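MRNA export factor MEX67 (Candida albicans, PDB 1Q40) probably serves in the export of mRNA from the nucleus and is represented here by its NTF2-like M domain. Local coordinates at residues Phe70-Asn75 against Ile176-Lys181; Gln106-Arg111 against Phe142-Gln147. All coordinates share one frame; numbering follows the deposited sequence.

Interaction 1: Phe70-Asn75 against Ile176-Lys181; sequences FGYYLN and IPLSKK
Phe-70 meets the bent aliphatic chain of Lys-181: ring atom CD2 lies 4.0 Å from Lys-181 CE, the two side chains sliding past each other in opposite directions. The same side chain also touches Val-49 of strand 44-49 and Ile-206 and Pro-208 of strand 198-208. Gly-71 presents bare backbone to Ile-176, its C atom 3.9 Å from Ile-176 CD1. Tyr-72 has the largest share of the contact on this segment. Ile-176 lies across one face of its phenol ring, with CD1 17° off the ring normal in a CH-pi contact, 3.9 Å from the centroid, while CB and CG2 cover the CE1 and CD1 side of the ring. Because CG1 of Ile-176 stands anti to the carbonyl carbon (chi1 -61°) and CD1 extends onward from it, the isoleucine spans the ring from one side to the other. Leu-178 adds its CD2 methyl obliquely near Tyr-72 CE1. Two waters tie the phenol oxygen to the backbone of Ile-176: one, 2.6 Å from Tyr-72 OH, donates to Ile-176 O, and a second, 2.8 Å from Tyr-72 OH, accepts from Ile-176 N. Within this NTF2-like fold the contact joins two loops, one between strand 44-49 and helix 86-91, the other leading into strand 181-190, where Lys-181 already pairs by backbone hydrogen bonds with Phe-142. Tyr-73 comes next, its N bonded back to Phe-70 O in a tight turn. Its CE2 approaches Lys-181 CE obliquely at 3.8 Å, so the lysine methylene touches both the Phe-70 and Tyr-73 rings. Bends at chi2 and chi4 fold the lysine back, letting NZ bond to Ser-179 OG at 3.0 Å; NZ also forms a salt bridge with Glu-144 OE2, which shares a hydrogen bond with Tyr-73 OH.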
loop_
_atom_site.group_PDB
_atom_site.type_symbol
_atom_site.label_atom_id
_atom_site.label_comp_id
_atom_site.label_asym_id
_atom_site.label_seq_id
_atom_site.Cartn_x
_atom_site.Cartn_y
_atom_site.Cartn_z
ATOM N N PHE B 70 -8.916 8.591 14.806
ATOM C CA PHE B 70 -8.853 8.998 13.396
ATOM C C PHE B 70 -9.950 10.004 12.981
ATOM O O PHE B 70 -10.240 10.134 11.791
ATOM C CB PHE B 70 -8.946 7.764 12.494
ATOM C CG PHE B 70 -7.755 6.854 12.578
ATOM C CD1 PHE B 70 -7.804 5.681 13.323
ATOM C CD2 PHE B 70 -6.598 7.152 11.882
ATOM C CE1 PHE B 70 -6.698 4.828 13.378
ATOM C CE2 PHE B 70 -5.487 6.316 11.932
ATOM C CZ PHE B 70 -5.533 5.146 12.681
ATOM N N GLY B 71 -10.542 10.703 13.956
ATOM C CA GLY B 71 -11.639 11.641 13.733
ATOM C C GLY B 71 -11.543 12.652 12.597
ATOM O O GLY B 71 -12.538 12.920 11.940
ATOM N N TYR B 72 -10.365 13.217 12.347
ATOM C CA TYR B 72 -10.200 14.175 11.241
ATOM C C TYR B 72 -10.183 13.530 9.845
ATOM O O TYR B 72 -10.405 14.205 8.842
ATOM C CB TYR B 72 -8.916 14.993 11.424
ATOM C CG TYR B 72 -9.043 16.148 12.403
ATOM C CD1 TYR B 72 -8.140 16.307 13.448
ATOM C CD2 TYR B 72 -10.072 17.076 12.277
ATOM C CE1 TYR B 72 -8.265 17.365 14.358
ATOM C CE2 TYR B 72 -10.210 18.129 13.175
ATOM C CZ TYR B 72 -9.299 18.273 14.205
ATOM O OH TYR B 72 -9.446 19.327 15.070
ATOM N N TYR B 73 -9.927 12.225 9.799
ATOM C CA TYR B 73 -9.692 11.480 8.569
ATOM C C TYR B 73 -10.863 10.619 8.089
ATOM O O TYR B 73 -10.968 10.312 6.892
ATOM C CB TYR B 73 -8.521 10.544 8.801
ATOM C CG TYR B 73 -7.220 11.235 9.123
ATOM C CD1 TYR B 73 -6.350 11.606 8.109
ATOM C CD2 TYR B 73 -6.859 11.511 10.430
ATOM C CE1 TYR B 73 -5.151 12.245 8.380
ATOM C CE2 TYR B 73 -5.632 12.151 10.725
ATOM C CZ TYR B 73 -4.784 12.497 9.693
ATOM O OH TYR B 73 -3.581 13.130 9.926
ATOM N N LEU B 74 -11.735 10.220 9.009
ATOM C CA LEU B 74 -12.706 9.168 8.725
ATOM C C LEU B 74 -13.751 9.540 7.691
ATOM O O LEU B 74 -14.124 8.703 6.870
ATOM C CB LEU B 74 -13.421 8.718 10.002
ATOM C CG LEU B 74 -12.590 7.942 11.004
ATOM C CD1 LEU B 74 -13.405 7.754 12.267
ATOM C CD2 LEU B 74 -12.180 6.611 10.443
ATOM N N ASN B 75 -14.255 10.767 7.728
ATOM C CA ASN B 75 -15.327 11.132 6.789
ATOM C C ASN B 75 -14.847 11.150 5.342
ATOM O O ASN B 75 -15.609 10.858 4.423
ATOM C CB ASN B 75 -15.954 12.479 7.131
ATOM C CG ASN B 75 -17.205 12.745 6.318
ATOM O OD1 ASN B 75 -18.118 11.913 6.272
ATOM N ND2 ASN B 75 -17.247 13.888 5.650
ATOM N N ILE B 176 -10.976 17.012 18.799
ATOM C CA ILE B 176 -10.271 15.809 18.345
ATOM C C ILE B 176 -8.782 15.950 18.664
ATOM O O ILE B 176 -8.188 16.974 18.350
ATOM C CB ILE B 176 -10.464 15.598 16.824
ATOM C CG1 ILE B 176 -11.951 15.418 16.498
ATOM C CG2 ILE B 176 -9.679 14.386 16.343
ATOM C CD1 ILE B 176 -12.297 15.615 15.063
ATOM N N PRO B 177 -8.170 14.941 19.278
ATOM C CA PRO B 177 -6.752 15.035 19.621
ATOM C C PRO B 177 -5.847 14.934 18.388
ATOM O O PRO B 177 -6.182 14.278 17.396
ATOM C CB PRO B 177 -6.536 13.866 20.589
ATOM C CG PRO B 177 -7.593 12.875 20.247
ATOM C CD PRO B 177 -8.746 13.652 19.693
ATOM N N LEU B 178 -4.729 15.642 18.449
ATOM C CA LEU B 178 -3.684 15.525 17.449
ATOM C C LEU B 178 -2.710 14.472 17.959
ATOM O O LEU B 178 -2.460 14.392 19.153
ATOM C CB LEU B 178 -2.981 16.870 17.234
ATOM C CG LEU B 178 -3.855 18.059 16.814
ATOM C CD1 LEU B 178 -3.073 19.350 16.936
ATOM C CD2 LEU B 178 -4.402 17.911 15.411
ATOM N N SER B 179 -2.187 13.658 17.051
ATOM C CA SER B 179 -1.223 12.613 17.379
ATOM C C SER B 179 -0.398 12.232 16.151
ATOM O O SER B 179 -0.760 12.543 15.013
ATOM C CB SER B 179 -1.935 11.356 17.913
ATOM O OG SER B 179 -2.522 10.591 16.849
ATOM N N LYS B 180 0.703 11.534 16.399
ATOM C CA LYS B 180 1.520 10.978 15.342
ATOM C C LYS B 180 0.701 9.954 14.572
ATOM O O LYS B 180 -0.166 9.307 15.137
ATOM C CB LYS B 180 2.767 10.287 15.907
ATOM C CG LYS B 180 3.724 11.227 16.606
ATOM C CD LYS B 180 4.910 10.467 17.176
ATOM C CE LYS B 180 6.122 10.535 16.257
ATOM N NZ LYS B 180 7.278 11.204 16.908
ATOM N N LYS B 181 0.973 9.841 13.276
ATOM C CA LYS B 181 0.432 8.761 12.453
ATOM C C LYS B 181 1.557 8.160 11.603
ATOM O O LYS B 181 2.542 8.816 11.320
ATOM C CB LYS B 181 -0.668 9.281 11.527
ATOM C CG LYS B 181 -1.797 10.060 12.212
ATOM C CD LYS B 181 -2.753 9.150 12.956
ATOM C CE LYS B 181 -4.035 9.889 13.336
ATOM N NZ LYS B 181 -3.761 11.107 14.151
HETATM O O HOH W 1 -7.873 19.342 17.164
HETATM O O HOH W 2 -11.504 19.562 16.987
#

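Interaction 2: Gln106-Arg111 against Phe142-Gln147; sequences QLPKTR and FDEVAQ
Lys-109 to Arg-111 run antiparallel to Asp-143 to Ala-146, joined by four backbone hydrogen bonds. Arg-111 and Asp-143 exchange two of them, N to O in each direction, forming a hydrogen-bonded pair; the bond from Asp-143 N to Arg-111 O is nearly straight, 169° at the hydrogen. Lys-109 N donates to Ala-146 O, and Lys-109 O accepts from Val-145 N at 2.9 Å. CA-H...O contacts supplement these, with Thr-110 CA 3.2 Å from Asp-143 O and Glu-144 CA 3.4 Å from Lys-109 O. The register slips by one residue between Lys-109 and Thr-110, a beta bulge that lets Lys-109 face both Val-145 and Ala-146. In the NTF2-like fold this puts the short strand 109-111 beside the end of the long strand 134-146, which pairs further with 122-127 and 181-190. Side-chain packing differs on the two faces of the sheet. On the Thr-110 and Glu-144 face, Thr-110 CG2 sits over the Phe-142 ring in a CH-pi contact, 4.0 Å from the centroid, while OG1 bonds to Asp-29. The Pro-108 ring packs along the side of the Glu-144 chain, its CB 4.0 Å from Glu-144 CD; the carboxylate itself is held by Tyr-73 OH and Lys-181 NZ. On the face of Arg-111 and Asp-143, Val-145 CG1 packs at 3.5 Å against Arg-111 CG, the two side chains crossing at about a right angle. The charged pair there is loose: Arg-111 NH1 is 3.9 Å from Asp-143 OD2, a long salt bridge, with guanidinium and carboxylate planes turned 73° apart.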
loop_
_atom_site.group_PDB
_atom_site.type_symbol
_atom_site.label_atom_id
_atom_site.label_comp_id
_atom_site.label_asym_id
_atom_site.label_seq_id
_atom_site.Cartn_x
_atom_site.Cartn_y
_atom_site.Cartn_z
ATOM N N GLN B 106 -8.366 19.762 4.376
ATOM C CA GLN B 106 -9.066 18.991 5.405
ATOM C C GLN B 106 -8.207 17.930 6.100
ATOM O O GLN B 106 -8.701 17.169 6.933
ATOM C CB GLN B 106 -10.297 18.316 4.799
ATOM C CG GLN B 106 -11.329 19.292 4.249
ATOM C CD GLN B 106 -12.428 18.577 3.498
ATOM O OE1 GLN B 106 -13.221 17.851 4.093
ATOM N NE2 GLN B 106 -12.452 18.746 2.191
ATOM N N LEU B 107 -6.931 17.872 5.756
ATOM C CA LEU B 107 -5.994 16.986 6.427
ATOM C C LEU B 107 -5.230 17.799 7.496
ATOM O O LEU B 107 -4.827 18.939 7.243
ATOM C CB LEU B 107 -5.036 16.355 5.413
ATOM C CG LEU B 107 -5.690 15.339 4.455
ATOM C CD1 LEU B 107 -4.788 15.021 3.281
ATOM C CD2 LEU B 107 -6.063 14.070 5.176
ATOM N N PRO B 108 -5.063 17.244 8.694
ATOM C CA PRO B 108 -4.288 17.939 9.734
ATOM C C PRO B 108 -2.913 18.411 9.228
ATOM O O PRO B 108 -2.287 17.771 8.369
ATOM C CB PRO B 108 -4.163 16.887 10.836
ATOM C CG PRO B 108 -5.402 16.031 10.676
ATOM C CD PRO B 108 -5.631 15.973 9.186
ATOM N N LYS B 109 -2.480 19.552 9.747
ATOM C CA LYS B 109 -1.178 20.127 9.426
ATOM C C LYS B 109 -0.088 19.300 10.084
ATOM O O LYS B 109 -0.266 18.813 11.194
ATOM C CB LYS B 109 -1.128 21.589 9.877
ATOM C CG LYS B 109 -2.263 22.423 9.234
ATOM C CD LYS B 109 -2.118 23.910 9.459
ATOM C CE LYS B 109 -3.223 24.657 8.736
ATOM N NZ LYS B 109 -3.332 26.051 9.199
ATOM N N THR B 110 1.040 19.158 9.393
ATOM C CA THR B 110 2.042 18.152 9.727
ATOM C C THR B 110 3.463 18.688 9.798
ATOM O O THR B 110 3.781 19.772 9.302
ATOM C CB THR B 110 2.039 17.049 8.647
ATOM O OG1 THR B 110 2.120 17.648 7.341
ATOM C CG2 THR B 110 0.709 16.264 8.649
ATOM N N ARG B 111 4.324 17.876 10.394
ATOM C CA ARG B 111 5.754 17.984 10.174
ATOM C C ARG B 111 6.344 16.584 9.975
ATOM O O ARG B 111 6.196 15.708 10.824
ATOM C CB ARG B 111 6.444 18.763 11.293
ATOM C CG ARG B 111 6.151 18.295 12.678
ATOM C CD ARG B 111 7.321 17.579 13.329
ATOM N NE ARG B 111 8.389 18.497 13.716
ATOM C CZ ARG B 111 9.574 18.103 14.176
ATOM N NH1 ARG B 111 9.849 16.807 14.309
ATOM N NH2 ARG B 111 10.490 19.008 14.508
ATOM N N PHE B 142 4.586 10.940 10.671
ATOM C CA PHE B 142 4.581 12.390 10.865
ATOM C C PHE B 142 3.983 12.779 12.213
ATOM O O PHE B 142 3.314 11.974 12.870
ATOM C CB PHE B 142 3.864 13.127 9.713
ATOM C CG PHE B 142 2.420 12.704 9.488
ATOM C CD1 PHE B 142 1.399 13.133 10.335
ATOM C CD2 PHE B 142 2.085 11.902 8.419
ATOM C CE1 PHE B 142 0.066 12.739 10.123
ATOM C CE2 PHE B 142 0.752 11.506 8.202
ATOM C CZ PHE B 142 -0.244 11.932 9.048
ATOM N N ASP B 143 4.268 14.010 12.634
ATOM C CA ASP B 143 3.601 14.640 13.761
ATOM C C ASP B 143 2.485 15.514 13.221
ATOM O O ASP B 143 2.616 16.107 12.157
ATOM C CB ASP B 143 4.573 15.523 14.535
ATOM C CG ASP B 143 5.635 14.729 15.232
ATOM O OD1 ASP B 143 5.362 14.264 16.359
ATOM O OD2 ASP B 143 6.763 14.506 14.734
ATOM N N GLU B 144 1.380 15.582 13.946
ATOM C CA GLU B 144 0.334 16.539 13.638
ATOM C C GLU B 144 0.571 17.741 14.527
ATOM O O GLU B 144 0.634 17.599 15.740
ATOM C CB GLU B 144 -1.040 15.936 13.887
ATOM C CG GLU B 144 -1.369 14.810 12.925
ATOM C CD GLU B 144 -2.667 14.096 13.269
ATOM O OE1 GLU B 144 -3.241 14.385 14.337
ATOM O OE2 GLU B 144 -3.104 13.227 12.479
ATOM N N VAL B 145 0.724 18.916 13.919
ATOM C CA VAL B 145 1.043 20.148 14.649
ATOM C C VAL B 145 -0.146 21.101 14.817
ATOM O O VAL B 145 -0.105 22.005 15.645
ATOM C CB VAL B 145 2.220 20.903 13.995
ATOM C CG1 VAL B 145 3.483 20.049 14.024
ATOM C CG2 VAL B 145 1.901 21.320 12.562
ATOM N N ALA B 146 -1.200 20.902 14.031
ATOM C CA ALA B 146 -2.396 21.721 14.137
ATOM C C ALA B 146 -3.577 21.070 13.432
ATOM O O ALA B 146 -3.400 20.217 12.554
ATOM C CB ALA B 146 -2.147 23.145 13.565
ATOM N N GLN B 147 -4.779 21.477 13.845
ATOM C CA GLN B 147 -6.031 21.043 13.221
ATOM C C GLN B 147 -5.974 21.417 11.744
ATOM O O GLN B 147 -5.225 22.319 11.372
ATOM C CB GLN B 147 -7.241 21.718 13.912
ATOM C CG GLN B 147 -7.352 23.227 13.674
ATOM C CD GLN B 147 -8.419 23.937 14.534
ATOM O OE1 GLN B 147 -8.655 23.568 15.686
ATOM N NE2 GLN B 147 -9.039 24.973 13.968
#

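Glu-144 joins the two contacts, whose centres lie about 9 Å apart. From strand 134-146 it sends its carboxylate into interaction 1, where OE2 is 2.6 Å from Tyr-73 OH, a probable hydrogen bond, and 2.8 Å from Lys-181 NZ in the salt bridge. OE1 takes the backbone N of Ser-179 and lies 3.3 Å from Leu-178 CA. With both oxygens engaged, the buried carboxylate probably stays ionised beside the lysine. A second junction is plain packing: Tyr-72 OH lies 3.5 Å from Gln-147 CB, and Pro-108 touches both Tyr-72 and Tyr-73. Along the sequence, both segments of interaction 2 fall between those of interaction 1.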